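Local coordinates for protein beta-galactosidase (Bacteroides thetaiotaomicron, PDB 5MUJ) that probably hydrolyses arabinofuranosyl linkages of the plant pectin rhamnogalacturonan II and binds an oligosaccharide from its side chain B, at residues Met131-Ser136 with Val337-Gly342; Glu35-Glu40 with Asn301-Ser306; Asn120-Phe125 with Trp182-Lys187. One frame throughout, in Å; residues are numbered along the deposited sequence.

Interaction 1: residues Met131-Ser136 with Val337-Gly342; sequences MEWGGS and VIKHDG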
# COMPACT_ATOMS: atom_id res chain seq x y z
N MSE A 131 -1.83 -13.38 -6.39
CA MSE A 131 -0.57 -12.70 -6.71
C MSE A 131 -0.15 -12.83 -8.15
O MSE A 131 0.80 -12.18 -8.58
CB MSE A 131 0.56 -13.30 -5.89
CG MSE A 131 0.38 -12.95 -4.44
SE MSE A 131 1.76 -13.93 -3.45
CE MSE A 131 3.29 -12.77 -3.87
N GLU A 132 -0.82 -13.69 -8.90
CA GLU A 132 -0.46 -13.90 -10.31
C GLU A 132 -0.54 -12.60 -11.14
O GLU A 132 -1.63 -12.02 -11.31
CB GLU A 132 -1.30 -15.00 -10.94
CG GLU A 132 -0.96 -15.18 -12.42
CD GLU A 132 -1.36 -16.52 -13.00
OE1 GLU A 132 -2.48 -17.00 -12.70
OE2 GLU A 132 -0.55 -17.08 -13.79
N TRP A 133 0.61 -12.15 -11.64
CA TRP A 133 0.69 -11.06 -12.61
C TRP A 133 -0.23 -11.34 -13.82
O TRP A 133 -0.12 -12.35 -14.50
CB TRP A 133 2.12 -10.84 -13.11
CG TRP A 133 2.24 -9.78 -14.19
CD1 TRP A 133 2.45 -9.99 -15.51
CD2 TRP A 133 2.15 -8.35 -14.02
NE1 TRP A 133 2.53 -8.81 -16.18
CE2 TRP A 133 2.31 -7.78 -15.31
CE3 TRP A 133 1.93 -7.50 -12.94
CZ2 TRP A 133 2.30 -6.43 -15.53
CZ3 TRP A 133 1.91 -6.15 -13.14
CH2 TRP A 133 2.08 -5.62 -14.45
N GLY A 134 -1.15 -10.42 -14.03
CA GLY A 134 -2.16 -10.57 -15.07
C GLY A 134 -3.18 -11.69 -14.87
O GLY A 134 -3.80 -12.16 -15.81
N GLY A 135 -3.38 -12.09 -13.62
CA GLY A 135 -4.27 -13.19 -13.31
C GLY A 135 -5.65 -12.70 -12.91
O GLY A 135 -6.12 -11.66 -13.40
N SER A 136 -6.28 -13.42 -11.99
CA SER A 136 -7.68 -13.17 -11.67
C SER A 136 -7.93 -11.85 -10.97
O SER A 136 -9.00 -11.28 -11.12
CB SER A 136 -8.23 -14.31 -10.83
OG SER A 136 -7.73 -14.22 -9.52
N VAL A 337 -1.01 -2.33 -8.92
CA VAL A 337 -0.84 -2.54 -10.35
C VAL A 337 -1.73 -3.71 -10.83
O VAL A 337 -1.71 -4.82 -10.29
CB VAL A 337 0.64 -2.77 -10.71
CG1 VAL A 337 0.86 -2.76 -12.22
CG2 VAL A 337 1.53 -1.71 -10.09
N ILE A 338 -2.51 -3.45 -11.87
CA ILE A 338 -3.36 -4.48 -12.44
C ILE A 338 -2.92 -4.61 -13.88
O ILE A 338 -2.85 -3.60 -14.57
CB ILE A 338 -4.84 -4.05 -12.43
CG1 ILE A 338 -5.36 -3.81 -11.00
CG2 ILE A 338 -5.70 -5.10 -13.12
CD1 ILE A 338 -5.43 -5.04 -10.11
N LYS A 339 -2.60 -5.82 -14.33
CA LYS A 339 -2.58 -6.10 -15.76
C LYS A 339 -3.85 -6.87 -16.18
O LYS A 339 -4.09 -7.98 -15.75
CB LYS A 339 -1.33 -6.87 -16.20
CG LYS A 339 -1.29 -7.00 -17.72
CD LYS A 339 -0.00 -7.52 -18.31
CE LYS A 339 -0.11 -7.51 -19.84
NZ LYS A 339 1.11 -8.03 -20.47
N HIS A 340 -4.62 -6.27 -17.09
CA HIS A 340 -5.87 -6.87 -17.55
C HIS A 340 -6.06 -6.57 -19.02
O HIS A 340 -5.86 -5.43 -19.44
CB HIS A 340 -7.03 -6.33 -16.73
CG HIS A 340 -8.36 -6.92 -17.10
ND1 HIS A 340 -8.73 -8.20 -16.75
CD2 HIS A 340 -9.40 -6.40 -17.80
CE1 HIS A 340 -9.95 -8.44 -17.20
NE2 HIS A 340 -10.36 -7.37 -17.86
N ASP A 341 -6.45 -7.59 -19.79
CA ASP A 341 -6.74 -7.48 -21.21
C ASP A 341 -5.66 -6.69 -21.93
O ASP A 341 -5.95 -5.75 -22.65
CB ASP A 341 -8.13 -6.86 -21.41
CG ASP A 341 -8.61 -6.93 -22.84
OD1 ASP A 341 -8.51 -8.01 -23.47
OD2 ASP A 341 -9.09 -5.88 -23.32
N GLY A 342 -4.41 -7.06 -21.71
CA GLY A 342 -3.29 -6.48 -22.43
C GLY A 342 -2.90 -5.05 -22.08
O GLY A 342 -2.11 -4.43 -22.80
O HOH W 1 -6.22 -9.62 -15.47
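Gly134, at the third position of a type II turn running from Glu132 to Gly135, brings its CA to 4.5 Å from the CA of Lys339, next to last in a strand that ends at His340. Its positive phi suits glycine at this corner, and with no side chain in the way Gly134 CA points a C-H at Lys339 O, 3.3 Å off. Trp133, just before it, carries most of the side-chain contact. Trp133 CG lies anti to the backbone N (chi1 176°), which swings the indole over the strand. Lys339 CB stands over one face of the six-membered ring in a CH-pi contact, 4.0 Å from its centroid, and the extended chain continues across the indole at about a right angle, Lys339 CD 3.5 Å from Trp133 NE1. Val337 CG1 meets the indole edge instead, 3.7 Å from Trp133 CZ3. Glu40 takes the polar ends, accepting from Trp133 NE1 and salt-bridging Lys339 NZ. A leucine in place of Trp133 would probably leave the Lys339 methylenes without a flat surface and Glu40 without one donor. A water donates to Gly135 O and Lys339 O (2.7 Å) and lies in the plane of the His340 ring, near ND1. The contact joins a long loop after one blade's first strand to the first strand of the last blade in a five-bladed beta-propeller.

Interaction 2: residues Glu35-Glu40 with Asn301-Ser306; sequences EQIYEE and NTFAAS
Ile37 lays its CG2 methyl against the ring of Phe303, 3.5 Å from CE2, and the two side chains meet obliquely. CG2 points toward the ring because it is set anti to the Ile37 backbone N, while the other branch, CG1 with CD1, runs off in a different direction and comes to rest 4.0 Å from Ala305 CB. A beta-branched isoleucine therefore serves two partners at once, one methyl for the aromatic ring and one for the small alanine. On the strand, Phe303 and Ala305 both turn their side chains to the helix while Ala304 between them turns away, the alternation expected of an extended chain; the short Ala305 lets CD1 come close, and the long Phe303 bridges the distance to the helix backbone. Its CG sits between the backbone N and the carbonyl carbon (chi1 71°), which sends the ring out from the strand until CZ lies 3.8 Å from Tyr38 N. Tyr38 adds its CB, 4.0 Å from Phe303 CE1, and that carbon of Phe303 lies at the edge of the tyrosine ring, near its plane. The contact is wholly apolar between side chains, and it is buried. The segment axes approach to 10.0 Å at 134°, so the helix runs roughly against the strand but askew. Trp315 stacks with both Phe303 and Tyr38 and so completes an aromatic group. Ile37 also reaches Val282 and Val284, placing helix 31-41 over a face of the blade in which strand 299-306 lies between strands 282-290 and 313-314.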
# COMPACT_ATOMS: atom_id res chain seq x y z
N GLU A 35 15.44 -5.67 -17.00
CA GLU A 35 14.97 -4.87 -18.16
C GLU A 35 13.68 -5.39 -18.81
O GLU A 35 12.81 -4.59 -19.18
CB GLU A 35 16.12 -4.71 -19.16
CG GLU A 35 17.21 -3.81 -18.58
CD GLU A 35 18.52 -3.83 -19.33
OE1 GLU A 35 18.58 -4.40 -20.42
OE2 GLU A 35 19.51 -3.26 -18.81
N GLN A 36 13.54 -6.72 -18.91
CA GLN A 36 12.29 -7.33 -19.40
C GLN A 36 11.11 -7.02 -18.47
O GLN A 36 10.01 -6.76 -18.95
CB GLN A 36 12.44 -8.84 -19.54
CG GLN A 36 13.40 -9.27 -20.64
CD GLN A 36 13.75 -10.75 -20.58
OE1 GLN A 36 13.26 -11.49 -19.72
NE2 GLN A 36 14.61 -11.19 -21.50
N ILE A 37 11.32 -7.10 -17.16
CA ILE A 37 10.27 -6.78 -16.16
C ILE A 37 9.84 -5.31 -16.30
O ILE A 37 8.65 -5.02 -16.35
CB ILE A 37 10.72 -7.08 -14.71
CG1 ILE A 37 10.83 -8.59 -14.54
CG2 ILE A 37 9.72 -6.50 -13.70
CD1 ILE A 37 11.62 -9.02 -13.32
N TYR A 38 10.82 -4.40 -16.42
CA TYR A 38 10.50 -2.98 -16.66
C TYR A 38 9.57 -2.79 -17.89
O TYR A 38 8.58 -2.09 -17.82
CB TYR A 38 11.79 -2.12 -16.78
CG TYR A 38 11.52 -0.69 -17.21
CD1 TYR A 38 11.16 0.29 -16.30
CD2 TYR A 38 11.65 -0.31 -18.54
CE1 TYR A 38 10.91 1.60 -16.71
CE2 TYR A 38 11.42 0.98 -18.95
CZ TYR A 38 11.05 1.93 -18.05
OH TYR A 38 10.80 3.22 -18.43
N GLU A 39 9.93 -3.41 -19.01
CA GLU A 39 9.16 -3.25 -20.24
C GLU A 39 7.76 -3.83 -20.03
O GLU A 39 6.79 -3.27 -20.51
CB GLU A 39 9.88 -3.96 -21.37
CG GLU A 39 11.18 -3.32 -21.80
CD GLU A 39 11.14 -1.82 -22.11
OE1 GLU A 39 10.10 -1.28 -22.58
OE2 GLU A 39 12.19 -1.16 -21.95
N GLU A 40 7.65 -4.92 -19.29
CA GLU A 40 6.35 -5.55 -18.98
C GLU A 40 5.44 -4.69 -18.08
O GLU A 40 4.22 -4.70 -18.26
CB GLU A 40 6.59 -6.93 -18.35
CG GLU A 40 5.35 -7.76 -17.98
CD GLU A 40 4.50 -8.19 -19.17
OE1 GLU A 40 5.00 -8.18 -20.32
OE2 GLU A 40 3.34 -8.57 -18.91
N ASN A 301 7.58 5.91 -7.50
CA ASN A 301 7.46 4.46 -7.53
C ASN A 301 8.49 3.82 -8.47
O ASN A 301 8.74 4.29 -9.59
CB ASN A 301 6.05 4.03 -8.01
CG ASN A 301 4.97 4.41 -7.03
OD1 ASN A 301 5.19 4.53 -5.84
ND2 ASN A 301 3.76 4.58 -7.53
N THR A 302 9.05 2.71 -8.01
CA THR A 302 9.85 1.82 -8.83
C THR A 302 9.62 0.35 -8.41
O THR A 302 8.60 0.04 -7.75
CB THR A 302 11.32 2.27 -8.93
OG1 THR A 302 12.02 1.44 -9.87
CG2 THR A 302 12.02 2.23 -7.59
N PHE A 303 10.52 -0.56 -8.76
CA PHE A 303 10.32 -1.93 -8.37
C PHE A 303 11.64 -2.61 -8.09
O PHE A 303 12.69 -2.13 -8.49
CB PHE A 303 9.58 -2.71 -9.46
CG PHE A 303 10.41 -2.96 -10.68
CD1 PHE A 303 10.54 -1.98 -11.66
CD2 PHE A 303 11.11 -4.15 -10.82
CE1 PHE A 303 11.32 -2.21 -12.81
CE2 PHE A 303 11.89 -4.37 -11.96
CZ PHE A 303 12.00 -3.40 -12.95
N ALA A 304 11.50 -3.74 -7.40
CA ALA A 304 12.55 -4.70 -7.19
C ALA A 304 12.08 -6.09 -7.56
O ALA A 304 10.88 -6.32 -7.73
CB ALA A 304 13.01 -4.64 -5.72
N ALA A 305 13.00 -7.05 -7.68
CA ALA A 305 12.60 -8.42 -7.96
C ALA A 305 13.45 -9.43 -7.16
O ALA A 305 14.55 -9.09 -6.71
CB ALA A 305 12.62 -8.72 -9.47
N SER A 306 12.89 -10.62 -6.96
CA SER A 306 13.50 -11.65 -6.10
C SER A 306 13.00 -13.03 -6.47
O SER A 306 11.86 -13.19 -6.91
CB SER A 306 13.18 -11.38 -4.63
OG SER A 306 13.71 -12.41 -3.85

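Interaction 3: residues Asn120-Phe125 with Trp182-Lys187; sequences NQRGGF and WESLDK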
# COMPACT_ATOMS: atom_id res chain seq x y z
N ASN A 120 -9.16 5.85 16.50
CA ASN A 120 -8.93 7.04 15.65
C ASN A 120 -8.23 6.79 14.30
O ASN A 120 -8.29 7.64 13.41
CB ASN A 120 -8.14 8.10 16.46
CG ASN A 120 -8.96 8.69 17.59
OD1 ASN A 120 -10.18 8.81 17.47
ND2 ASN A 120 -8.29 9.08 18.68
N GLN A 121 -7.60 5.62 14.12
CA GLN A 121 -6.89 5.26 12.88
C GLN A 121 -7.28 3.87 12.44
O GLN A 121 -7.08 2.91 13.18
CB GLN A 121 -5.37 5.31 13.06
CG GLN A 121 -4.84 6.61 13.68
CD GLN A 121 -4.81 7.77 12.69
OE1 GLN A 121 -4.91 7.56 11.49
NE2 GLN A 121 -4.66 8.97 13.17
N ARG A 122 -7.91 3.79 11.26
CA ARG A 122 -8.45 2.54 10.72
C ARG A 122 -8.16 2.51 9.22
O ARG A 122 -9.07 2.78 8.40
CB ARG A 122 -9.98 2.45 10.96
CG ARG A 122 -10.38 2.50 12.45
CD ARG A 122 -10.51 1.14 13.11
NE ARG A 122 -11.79 0.55 12.78
CZ ARG A 122 -12.09 -0.75 12.76
NH1 ARG A 122 -11.20 -1.67 13.13
NH2 ARG A 122 -13.31 -1.12 12.39
N GLY A 123 -6.93 2.22 8.81
CA GLY A 123 -6.55 2.29 7.38
C GLY A 123 -6.20 0.93 6.84
O GLY A 123 -5.11 0.42 7.03
N GLY A 124 -7.07 0.37 5.99
CA GLY A 124 -7.02 -1.04 5.64
C GLY A 124 -6.53 -1.46 4.27
O GLY A 124 -6.64 -0.70 3.28
N PHE A 125 -6.07 -2.72 4.20
CA PHE A 125 -5.38 -3.28 3.06
C PHE A 125 -5.83 -4.74 2.92
O PHE A 125 -5.42 -5.65 3.63
CB PHE A 125 -3.88 -3.23 3.20
CG PHE A 125 -3.36 -1.91 3.67
CD1 PHE A 125 -3.29 -0.81 2.83
CD2 PHE A 125 -2.97 -1.76 4.98
CE1 PHE A 125 -2.83 0.41 3.30
CE2 PHE A 125 -2.51 -0.56 5.47
CZ PHE A 125 -2.45 0.54 4.64
N TRP A 182 -16.23 -4.50 8.19
CA TRP A 182 -15.51 -5.73 8.43
C TRP A 182 -15.24 -5.82 9.96
O TRP A 182 -15.26 -4.83 10.64
CB TRP A 182 -14.19 -5.71 7.63
CG TRP A 182 -14.33 -5.78 6.12
CD1 TRP A 182 -15.23 -5.14 5.34
CD2 TRP A 182 -13.53 -6.58 5.26
NE1 TRP A 182 -14.99 -5.44 4.04
CE2 TRP A 182 -13.96 -6.33 3.94
CE3 TRP A 182 -12.44 -7.45 5.47
CZ2 TRP A 182 -13.38 -6.95 2.84
CZ3 TRP A 182 -11.85 -8.06 4.38
CH2 TRP A 182 -12.33 -7.82 3.08
N GLU A 183 -15.13 -7.03 10.46
CA GLU A 183 -14.90 -7.30 11.89
C GLU A 183 -13.43 -7.24 12.20
O GLU A 183 -12.60 -7.65 11.41
CB GLU A 183 -15.42 -8.69 12.23
CG GLU A 183 -16.92 -8.81 12.02
CD GLU A 183 -17.51 -10.17 12.35
OE1 GLU A 183 -16.75 -11.14 12.58
OE2 GLU A 183 -18.77 -10.24 12.34
N SER A 184 -13.13 -6.75 13.37
CA SER A 184 -11.72 -6.63 13.77
C SER A 184 -11.43 -7.09 15.18
O SER A 184 -12.32 -7.18 16.04
CB SER A 184 -11.23 -5.24 13.50
OG SER A 184 -11.93 -4.30 14.23
N LEU A 185 -10.17 -7.45 15.37
CA LEU A 185 -9.66 -7.91 16.70
C LEU A 185 -9.51 -6.76 17.69
O LEU A 185 -9.24 -5.62 17.32
CB LEU A 185 -8.36 -8.66 16.54
CG LEU A 185 -8.41 -9.99 15.78
CD1 LEU A 185 -7.08 -10.69 15.90
CD2 LEU A 185 -9.56 -10.90 16.23
N ASP A 186 -9.62 -7.10 18.97
CA ASP A 186 -9.56 -6.10 20.02
C ASP A 186 -8.15 -5.77 20.53
O ASP A 186 -8.00 -4.96 21.46
CB ASP A 186 -10.50 -6.52 21.15
CG ASP A 186 -11.96 -6.37 20.77
OD1 ASP A 186 -12.30 -5.92 19.63
OD2 ASP A 186 -12.80 -6.69 21.61
N LYS A 187 -7.15 -6.36 19.87
CA LYS A 187 -5.74 -6.14 20.06
C LYS A 187 -5.08 -6.10 18.67
O LYS A 187 -5.55 -6.78 17.75
CB LYS A 187 -5.16 -7.32 20.88
CG LYS A 187 -5.19 -8.69 20.17
CD LYS A 187 -5.08 -9.88 21.13
CE LYS A 187 -3.64 -10.22 21.50
NZ LYS A 187 -3.51 -10.95 22.80
O HOH W 2 -14.55 -3.90 12.97
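Arg122 and Ser184 have CA atoms 10.2 Å apart, too far for backbone pairing, and a long side chain must span the gap between their segments. They belong to the two outermost strands, 121-126 and 183-184, of one four-stranded antiparallel blade of a beta-propeller, and strand 121-126 begins with a classic beta bulge in which Asn120 and Gln121 both face Gly153. Arginine suits the place because it is long, can bend, and carries several N-H groups. Its chain turns at chi2 and again at chi3 (-80°), folding the guanidinium toward strand 183-184. There Arg122 NH1 donates to Ser184 OG at 2.9 Å; the N-H to acceptor angle of 145° makes the bond moderately bent, and OG stands 22° out of the guanidinium plane, whereas Ser184 CB, 3.6 Å from NH1, lies in that plane at the edge. Serine is a fitting partner, since its short side chain, with OG placed between the backbone N and the carbonyl carbon, presents a hydroxyl while staying short beside the guanidinium. The guanidinium has further holds: NE donates to Ser111 O, NH1 also salt-bridges Asp118, and NH2 salt-bridges Glu181. These bonds fix the rotation of the group, and the two carboxylates probably balance its charge. Trp182 pairs by its backbone with Val109 of the preceding blade, which places the site where two blades meet. A water links the two segments as well: it accepts from Arg122 NH2 at 3.1 Å, sits 2.9 Å from Ser184 OG, and donates to the backbone Trp182 O at 2.6 Å.

From the N terminus, the chain first lays down helix segment 35-40, then 120-125 on the first strand of one blade and 131-136 in the loop that follows it. Segment 182-187 closes interaction 3 within that same blade, after only 56 intervening residues. Segment 301-306 closes interaction 2 after 260, so interaction 3 nests within it; segment 337-342 comes last and closes interaction 1, which crosses both others. Interactions 1 and 2 touch through Glu40, whose carboxylate joins the helix to the loop and final blade. Interaction 3 lies apart, its nearest atoms about 12 Å from interaction 1, and across the chain's centre from interaction 2.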